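Putative immunoglobulin-blocking virulence protein (Mycoplasma mycoides subsp. capri, PDB 7ADK) probably binds host immunoglobulins and blocks their action, helping the mycoplasma to evade antibodies. Local coordinates at residues E634-T642 and N661-E669; F242-L253 and N281-L291. One frame throughout, in Å; residues are numbered along the deposited sequence.

Contact 1. Residues E634-T642 and N661-E669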
# COMPACT_ATOMS: atom_id res chain seq x y z
N GLU A 634 29.75 -21.87 14.89
CA GLU A 634 29.76 -20.72 13.97
C GLU A 634 29.55 -19.39 14.72
O GLU A 634 28.69 -19.33 15.60
CB GLU A 634 28.67 -20.92 12.90
CG GLU A 634 28.36 -19.68 12.05
CD GLU A 634 27.31 -19.87 10.96
OE1 GLU A 634 27.39 -20.85 10.19
OE2 GLU A 634 26.43 -19.01 10.82
N PRO A 635 30.25 -18.29 14.35
CA PRO A 635 29.91 -16.92 14.74
C PRO A 635 28.74 -16.35 13.92
O PRO A 635 28.71 -16.46 12.70
CB PRO A 635 31.20 -16.12 14.50
CG PRO A 635 31.84 -16.83 13.32
CD PRO A 635 31.46 -18.29 13.53
N ARG A 636 27.78 -15.68 14.56
CA ARG A 636 26.62 -15.08 13.88
C ARG A 636 27.02 -13.95 12.92
O ARG A 636 27.95 -13.22 13.20
CB ARG A 636 25.58 -14.59 14.90
CG ARG A 636 25.16 -15.59 15.98
CD ARG A 636 24.90 -16.98 15.42
NE ARG A 636 24.35 -17.92 16.40
CZ ARG A 636 23.92 -19.13 16.12
NH1 ARG A 636 23.43 -19.87 17.05
NH2 ARG A 636 23.98 -19.65 14.94
N LYS A 637 26.27 -13.75 11.84
CA LYS A 637 26.40 -12.59 10.93
C LYS A 637 25.04 -11.96 10.70
O LYS A 637 24.07 -12.66 10.45
CB LYS A 637 27.02 -13.03 9.59
CG LYS A 637 28.44 -13.61 9.63
CD LYS A 637 29.47 -12.57 10.08
CE LYS A 637 30.91 -13.10 10.09
NZ LYS A 637 31.55 -13.07 8.76
N ILE A 638 24.94 -10.64 10.82
CA ILE A 638 23.66 -9.94 10.65
C ILE A 638 23.48 -9.53 9.19
O ILE A 638 24.46 -9.29 8.49
CB ILE A 638 23.48 -8.79 11.67
CG1 ILE A 638 24.39 -7.59 11.39
CG2 ILE A 638 23.64 -9.33 13.09
CD1 ILE A 638 24.15 -6.39 12.31
N THR A 639 22.24 -9.50 8.73
CA THR A 639 21.87 -9.10 7.37
C THR A 639 21.42 -7.65 7.29
O THR A 639 21.43 -7.05 6.23
CB THR A 639 20.79 -10.01 6.76
OG1 THR A 639 19.56 -9.91 7.43
CG2 THR A 639 21.16 -11.49 6.72
N GLU A 640 21.04 -7.06 8.42
CA GLU A 640 20.40 -5.75 8.48
C GLU A 640 20.69 -5.05 9.80
O GLU A 640 20.69 -5.68 10.86
CB GLU A 640 18.91 -5.94 8.24
CG GLU A 640 18.15 -4.64 8.05
CD GLU A 640 16.81 -4.90 7.36
OE1 GLU A 640 16.52 -4.30 6.31
OE2 GLU A 640 16.04 -5.74 7.86
N LEU A 641 20.90 -3.74 9.75
CA LEU A 641 21.22 -2.88 10.88
C LEU A 641 20.47 -1.56 10.78
O LEU A 641 20.79 -0.74 9.93
CB LEU A 641 22.74 -2.65 10.89
CG LEU A 641 23.24 -1.71 11.99
CD1 LEU A 641 23.06 -2.31 13.38
CD2 LEU A 641 24.71 -1.37 11.77
N THR A 642 19.51 -1.32 11.66
CA THR A 642 18.84 -0.02 11.76
C THR A 642 19.43 0.78 12.92
O THR A 642 19.60 0.26 14.01
CB THR A 642 17.32 -0.15 11.87
OG1 THR A 642 16.80 -1.00 10.88
CG2 THR A 642 16.65 1.21 11.70
N ASN A 661 33.67 -5.07 12.21
CA ASN A 661 33.69 -4.94 10.75
C ASN A 661 32.97 -6.05 9.96
O ASN A 661 31.96 -5.82 9.30
CB ASN A 661 35.16 -4.75 10.31
CG ASN A 661 36.17 -5.80 10.80
OD1 ASN A 661 35.87 -6.74 11.52
ND2 ASN A 661 37.40 -5.69 10.40
N LEU A 662 33.51 -7.28 10.01
CA LEU A 662 33.08 -8.43 9.21
C LEU A 662 31.79 -9.08 9.72
O LEU A 662 31.32 -10.08 9.17
CB LEU A 662 34.21 -9.48 9.19
CG LEU A 662 35.59 -9.03 8.67
CD1 LEU A 662 36.63 -10.09 8.96
CD2 LEU A 662 35.58 -8.74 7.19
N GLN A 663 31.24 -8.56 10.82
CA GLN A 663 30.08 -9.06 11.56
C GLN A 663 28.75 -8.66 10.93
O GLN A 663 27.74 -9.33 11.13
CB GLN A 663 30.25 -8.53 12.99
CG GLN A 663 31.36 -9.35 13.67
CD GLN A 663 32.04 -8.67 14.85
OE1 GLN A 663 33.25 -8.52 14.87
NE2 GLN A 663 31.31 -8.17 15.81
N HIS A 664 28.75 -7.63 10.09
CA HIS A 664 27.64 -7.25 9.23
C HIS A 664 27.97 -7.66 7.78
O HIS A 664 28.61 -6.91 7.05
CB HIS A 664 27.40 -5.75 9.41
CG HIS A 664 26.15 -5.25 8.77
ND1 HIS A 664 25.25 -6.05 8.10
CD2 HIS A 664 25.66 -3.99 8.89
CE1 HIS A 664 24.20 -5.25 7.85
NE2 HIS A 664 24.43 -4.02 8.28
N LEU A 665 27.66 -8.91 7.41
CA LEU A 665 28.04 -9.53 6.14
C LEU A 665 26.98 -10.51 5.60
O LEU A 665 27.30 -11.49 4.94
CB LEU A 665 29.44 -10.17 6.23
CG LEU A 665 30.13 -10.39 4.86
CD1 LEU A 665 30.91 -9.17 4.44
CD2 LEU A 665 31.09 -11.57 4.91
N SER A 666 25.70 -10.23 5.85
CA SER A 666 24.59 -11.07 5.39
C SER A 666 24.67 -12.49 5.99
O SER A 666 25.29 -12.65 7.04
CB SER A 666 24.49 -11.02 3.85
OG SER A 666 23.25 -11.51 3.43
N THR A 667 24.08 -13.53 5.40
CA THR A 667 24.41 -14.92 5.81
C THR A 667 25.84 -15.32 5.39
O THR A 667 26.52 -16.02 6.13
CB THR A 667 23.36 -15.94 5.34
OG1 THR A 667 23.57 -17.18 5.98
CG2 THR A 667 23.35 -16.24 3.85
N GLY A 668 26.34 -14.87 4.22
CA GLY A 668 27.61 -15.36 3.66
C GLY A 668 28.22 -14.53 2.53
O GLY A 668 27.59 -13.62 1.99
N GLU A 669 29.47 -14.84 2.18
CA GLU A 669 30.39 -13.96 1.43
C GLU A 669 30.11 -13.83 -0.08
O GLU A 669 30.37 -12.79 -0.67
CB GLU A 669 31.83 -14.42 1.68
CG GLU A 669 32.21 -15.74 0.98
CD GLU A 669 33.65 -16.22 1.26
OE1 GLU A 669 34.50 -15.43 1.74
OE2 GLU A 669 33.96 -17.40 0.97

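Contact 2. Residues F242-L253 and N281-L291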
# COMPACT_ATOMS: atom_id res chain seq x y z
N PHE A 242 -4.65 -34.02 -12.29
CA PHE A 242 -3.87 -34.41 -13.46
C PHE A 242 -2.84 -33.29 -13.73
O PHE A 242 -2.98 -32.19 -13.21
CB PHE A 242 -4.83 -34.68 -14.61
CG PHE A 242 -4.18 -35.31 -15.83
CD1 PHE A 242 -3.80 -34.50 -16.91
CD2 PHE A 242 -4.00 -36.70 -15.89
CE1 PHE A 242 -3.27 -35.09 -18.06
CE2 PHE A 242 -3.46 -37.28 -17.05
CZ PHE A 242 -3.11 -36.48 -18.14
N GLN A 243 -1.77 -33.54 -14.48
CA GLN A 243 -0.62 -32.60 -14.52
C GLN A 243 -0.02 -32.30 -13.13
O GLN A 243 0.59 -31.25 -12.89
CB GLN A 243 -1.00 -31.34 -15.33
CG GLN A 243 0.20 -30.68 -16.02
CD GLN A 243 0.66 -31.46 -17.23
OE1 GLN A 243 -0.05 -31.61 -18.21
NE2 GLN A 243 1.85 -32.00 -17.24
N ASN A 244 -0.20 -33.23 -12.19
CA ASN A 244 0.43 -33.27 -10.88
C ASN A 244 0.70 -34.74 -10.51
O ASN A 244 1.82 -35.12 -10.17
CB ASN A 244 -0.47 -32.54 -9.87
CG ASN A 244 0.10 -32.36 -8.48
OD1 ASN A 244 1.03 -33.02 -8.06
ND2 ASN A 244 -0.44 -31.44 -7.72
N THR A 245 -0.30 -35.61 -10.69
CA THR A 245 -0.15 -37.07 -10.72
C THR A 245 0.47 -37.58 -12.02
O THR A 245 1.24 -38.53 -11.98
CB THR A 245 -1.48 -37.80 -10.53
OG1 THR A 245 -2.43 -37.31 -11.45
CG2 THR A 245 -2.04 -37.64 -9.14
N LEU A 246 0.22 -36.97 -13.18
CA LEU A 246 0.80 -37.36 -14.48
C LEU A 246 2.33 -37.46 -14.43
O LEU A 246 2.88 -38.45 -14.90
CB LEU A 246 0.33 -36.38 -15.58
CG LEU A 246 0.98 -36.53 -16.97
CD1 LEU A 246 0.76 -37.90 -17.61
CD2 LEU A 246 0.45 -35.49 -17.92
N GLU A 247 2.98 -36.50 -13.80
CA GLU A 247 4.44 -36.43 -13.66
C GLU A 247 5.04 -37.69 -13.03
O GLU A 247 6.16 -38.07 -13.39
CB GLU A 247 4.81 -35.20 -12.82
CG GLU A 247 4.84 -33.85 -13.56
CD GLU A 247 3.53 -33.34 -14.18
OE1 GLU A 247 2.44 -33.81 -13.81
OE2 GLU A 247 3.60 -32.45 -15.06
N ARG A 248 4.32 -38.37 -12.14
CA ARG A 248 4.79 -39.55 -11.42
C ARG A 248 5.01 -40.77 -12.31
O ARG A 248 5.75 -41.68 -11.96
CB ARG A 248 3.80 -39.91 -10.32
CG ARG A 248 3.54 -38.77 -9.33
CD ARG A 248 2.52 -39.20 -8.28
NE ARG A 248 3.05 -40.29 -7.46
CZ ARG A 248 2.44 -40.92 -6.50
NH1 ARG A 248 1.21 -40.70 -6.19
NH2 ARG A 248 3.10 -41.78 -5.81
N TYR A 249 4.37 -40.79 -13.47
CA TYR A 249 4.54 -41.80 -14.52
C TYR A 249 5.36 -41.27 -15.71
O TYR A 249 6.01 -42.06 -16.38
CB TYR A 249 3.17 -42.28 -14.99
CG TYR A 249 2.16 -42.55 -13.90
CD1 TYR A 249 2.09 -43.80 -13.26
CD2 TYR A 249 1.30 -41.51 -13.50
CE1 TYR A 249 1.19 -44.00 -12.20
CE2 TYR A 249 0.39 -41.71 -12.45
CZ TYR A 249 0.35 -42.95 -11.78
OH TYR A 249 -0.51 -43.11 -10.75
N LYS A 250 5.33 -39.96 -15.98
CA LYS A 250 5.73 -39.32 -17.26
C LYS A 250 7.12 -39.69 -17.76
O LYS A 250 7.30 -39.98 -18.94
CB LYS A 250 5.58 -37.80 -17.15
CG LYS A 250 5.61 -37.09 -18.49
CD LYS A 250 5.78 -35.62 -18.46
CE LYS A 250 5.74 -34.94 -19.82
NZ LYS A 250 6.97 -35.12 -20.60
N LYS A 251 8.10 -39.78 -16.86
CA LYS A 251 9.49 -40.20 -17.16
C LYS A 251 9.60 -41.62 -17.72
O LYS A 251 10.50 -41.89 -18.51
CB LYS A 251 10.34 -40.06 -15.88
CG LYS A 251 10.48 -38.61 -15.41
CD LYS A 251 11.42 -38.49 -14.21
CE LYS A 251 11.44 -37.05 -13.70
NZ LYS A 251 12.39 -36.85 -12.58
N MET A 252 8.68 -42.52 -17.37
CA MET A 252 8.46 -43.82 -18.01
C MET A 252 7.52 -43.71 -19.22
O MET A 252 7.75 -44.34 -20.25
CB MET A 252 7.94 -44.80 -16.94
CG MET A 252 7.35 -46.11 -17.45
SD MET A 252 8.36 -47.08 -18.59
CE MET A 252 9.80 -47.39 -17.57
N LEU A 253 6.47 -42.90 -19.11
CA LEU A 253 5.34 -42.80 -20.03
C LEU A 253 5.74 -42.27 -21.42
O LEU A 253 5.20 -42.72 -22.42
CB LEU A 253 4.30 -41.88 -19.38
CG LEU A 253 2.84 -42.30 -19.48
CD1 LEU A 253 2.62 -43.63 -18.78
CD2 LEU A 253 1.96 -41.25 -18.81
N ASN A 281 -2.47 -36.35 -24.56
CA ASN A 281 -3.07 -36.77 -23.28
C ASN A 281 -4.00 -37.99 -23.42
O ASN A 281 -3.88 -38.90 -22.61
CB ASN A 281 -3.80 -35.59 -22.60
CG ASN A 281 -2.88 -34.58 -21.92
OD1 ASN A 281 -1.80 -34.89 -21.45
ND2 ASN A 281 -3.27 -33.33 -21.83
N GLN A 282 -4.86 -38.05 -24.43
CA GLN A 282 -5.72 -39.22 -24.71
C GLN A 282 -4.90 -40.50 -24.94
O GLN A 282 -5.28 -41.55 -24.44
CB GLN A 282 -6.61 -38.96 -25.94
CG GLN A 282 -7.65 -37.88 -25.66
CD GLN A 282 -8.71 -37.76 -26.76
OE1 GLN A 282 -9.55 -38.62 -26.94
NE2 GLN A 282 -8.75 -36.70 -27.53
N GLU A 283 -3.76 -40.41 -25.63
CA GLU A 283 -2.75 -41.46 -25.64
C GLU A 283 -2.23 -41.80 -24.24
O GLU A 283 -2.41 -42.92 -23.78
CB GLU A 283 -1.64 -41.10 -26.66
CG GLU A 283 -0.29 -41.83 -26.59
CD GLU A 283 -0.25 -43.35 -26.71
OE1 GLU A 283 -1.29 -44.04 -26.58
OE2 GLU A 283 0.87 -43.87 -26.92
N TYR A 284 -1.56 -40.90 -23.53
CA TYR A 284 -0.70 -41.38 -22.44
C TYR A 284 -1.49 -41.62 -21.14
O TYR A 284 -1.06 -42.41 -20.30
CB TYR A 284 0.67 -40.68 -22.54
CG TYR A 284 1.00 -39.32 -21.95
CD1 TYR A 284 0.42 -38.16 -22.49
CD2 TYR A 284 2.30 -39.17 -21.45
CE1 TYR A 284 0.98 -36.88 -22.35
CE2 TYR A 284 2.92 -37.91 -21.34
CZ TYR A 284 2.24 -36.75 -21.76
OH TYR A 284 2.83 -35.54 -21.64
N ILE A 285 -2.76 -41.19 -21.08
CA ILE A 285 -3.83 -41.74 -20.21
C ILE A 285 -4.02 -43.26 -20.41
O ILE A 285 -4.18 -44.01 -19.45
CB ILE A 285 -5.17 -40.99 -20.45
CG1 ILE A 285 -5.12 -39.59 -19.78
CG2 ILE A 285 -6.40 -41.74 -19.92
CD1 ILE A 285 -6.30 -38.67 -20.09
N TRP A 286 -3.99 -43.74 -21.65
CA TRP A 286 -4.13 -45.15 -21.97
C TRP A 286 -2.88 -45.96 -21.58
O TRP A 286 -2.97 -47.18 -21.46
CB TRP A 286 -4.55 -45.31 -23.44
CG TRP A 286 -4.92 -46.68 -23.91
CD1 TRP A 286 -6.13 -47.27 -23.79
CD2 TRP A 286 -4.08 -47.65 -24.60
NE1 TRP A 286 -6.06 -48.57 -24.25
CE2 TRP A 286 -4.81 -48.87 -24.71
CE3 TRP A 286 -2.80 -47.62 -25.17
CZ2 TRP A 286 -4.24 -50.03 -25.25
CZ3 TRP A 286 -2.25 -48.76 -25.79
CH2 TRP A 286 -2.95 -49.97 -25.79
N LEU A 287 -1.72 -45.35 -21.34
CA LEU A 287 -0.57 -46.05 -20.74
C LEU A 287 -0.81 -46.29 -19.25
O LEU A 287 -0.88 -47.44 -18.83
CB LEU A 287 0.77 -45.34 -21.01
CG LEU A 287 1.47 -45.55 -22.35
CD1 LEU A 287 1.61 -47.02 -22.70
CD2 LEU A 287 0.80 -44.86 -23.51
N ILE A 288 -1.00 -45.25 -18.44
CA ILE A 288 -1.22 -45.37 -16.99
C ILE A 288 -2.41 -46.28 -16.66
O ILE A 288 -2.29 -47.13 -15.78
CB ILE A 288 -1.36 -43.98 -16.32
CG1 ILE A 288 -2.54 -43.15 -16.85
CG2 ILE A 288 -0.06 -43.21 -16.50
CD1 ILE A 288 -2.65 -41.72 -16.31
N ALA A 289 -3.52 -46.21 -17.39
CA ALA A 289 -4.67 -47.09 -17.19
C ALA A 289 -4.46 -48.56 -17.64
O ALA A 289 -5.38 -49.36 -17.51
CB ALA A 289 -5.88 -46.45 -17.86
N ASN A 290 -3.28 -48.93 -18.16
CA ASN A 290 -2.91 -50.27 -18.61
C ASN A 290 -1.50 -50.74 -18.21
O ASN A 290 -1.03 -51.75 -18.72
CB ASN A 290 -3.07 -50.33 -20.13
CG ASN A 290 -4.49 -50.24 -20.63
OD1 ASN A 290 -5.22 -51.21 -20.69
ND2 ASN A 290 -4.90 -49.11 -21.09
N LEU A 291 -0.80 -50.03 -17.31
CA LEU A 291 0.45 -50.46 -16.68
C LEU A 291 0.20 -51.67 -15.76
O LEU A 291 -0.79 -51.68 -15.02
CB LEU A 291 1.03 -49.27 -15.86
CG LEU A 291 2.31 -48.63 -16.39
CD1 LEU A 291 2.13 -47.91 -17.72
CD2 LEU A 291 2.86 -47.60 -15.41

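Contact 1. Residues E634-T642 and N661-E669
K637 reaches across to the turn at N661-H664 and gives its ammonium group to a backbone carbonyl, NZ lying 3.0 Å from L662 O. The donor stands 33° out of the carbonyl plane, and the long chain gets there by bending at chi2 (-65°) and again at chi4, so that its methylenes run past the same oxygen. A lysine suits this partly exposed place, its apolar stem packing while its charge meets an oxygen of the type I turn. The next carbonyl of the turn is taken by the main chain: I638 N donates to Q663 O at 3.1 Å, nearly straight at 165°.

I638 O faces three donors, all weak by their angles: S666 N at 3.1 Å, and L665 N and H664 ND1, each 3.4 Å from it. Three weak bonds from one loop thus share this acceptor of a buried residue. I638 also lays CG1 over one face of the H664 imidazole, 4.1 Å from the ring centroid, a CH-pi contact that a branched aliphatic residue can make while its backbone serves the bonds. The other ring nitrogen, NE2, makes a weak hydrogen bond to K676 O, and L641 CB packs obliquely 3.4 Å from H664 NE2. T639 divides its branches: CG2 rests 3.7 Å from S666 CA, whereas OG1 is hydrogen-bonded to T607 OG1.

E640 and L641 then enter strand 640-643, bonded by backbone to L609 and K676 in the strands on either side. A loop returning between successive parallel strands thus packs on the approach to the earlier one, an arrangement characteristic of a solenoid-like parallel sheet with strands in sequence order, consistent with a leucine-rich-repeat-like fold.

Contact 2. Residues F242-L253 and N281-L291
L253 lies obliquely against the Y284 ring, CD2 3.4 Å from Y284 CD2, while its other methyl, CD1, touches both L287 CB (3.4 Å) and I288 CG2. The forked end of leucine suits this place, since one branch can serve the tyrosine and the other the aliphatic residues one turn on. Y284 is swung over by its first torsion (chi1 85°), with CG between the backbone N and the carbonyl carbon. One face of its ring receives L246 CD1, and its OH comes within 3.5 Å of K250 CE, the lysine chain passing obliquely by the phenol, with CG near CE2, while NZ makes a salt bridge with D254.

I288 CG2 also sits over a face of Y249, 3.9 Å from the ring centroid in a CH-pi contact. The tyrosine thereby offers its ring to the helix pair and sends its hydroxyl beyond, to L205 O and N208 ND2. Farther along, F242 turns its ring edge to the amide of N281, with OD1 3.7 Å from CE1 in the ring plane and the two planes almost perpendicular; I285 CG1 packs obliquely on CE2. V234 and L231 of helix 227-235 touch F242 and N281 respectively.

No hydrogen bond joins the segments. Helices 247-253 and 281-288 pass at 96° with axes 10.6 Å apart, a near-perpendicular helix crossing packed through apolar and aromatic side chains, as in the core of a compact, mainly helical region.

The two contacts belong to separate parts of the chain, their centres about 48 Å apart and their nearest atoms about 29 Å, and they share no helix or strand. Contact 2 is the more buried: two helices and the chain flanking them meet through leucine, isoleucine and aromatic side chains, the polar ends of Y249 and K250 finding partners outside the two segments. Contact 1 is only partly buried and joins irregular chain leading into a strand to a loop, so its cohesion comes largely from backbone carbonyls and their donors, together with the K637 chain and the H664 ring. No hydrogen bond crosses contact 2, whereas in contact 1 the carbonyls of L662, Q663 and I638 are met across it.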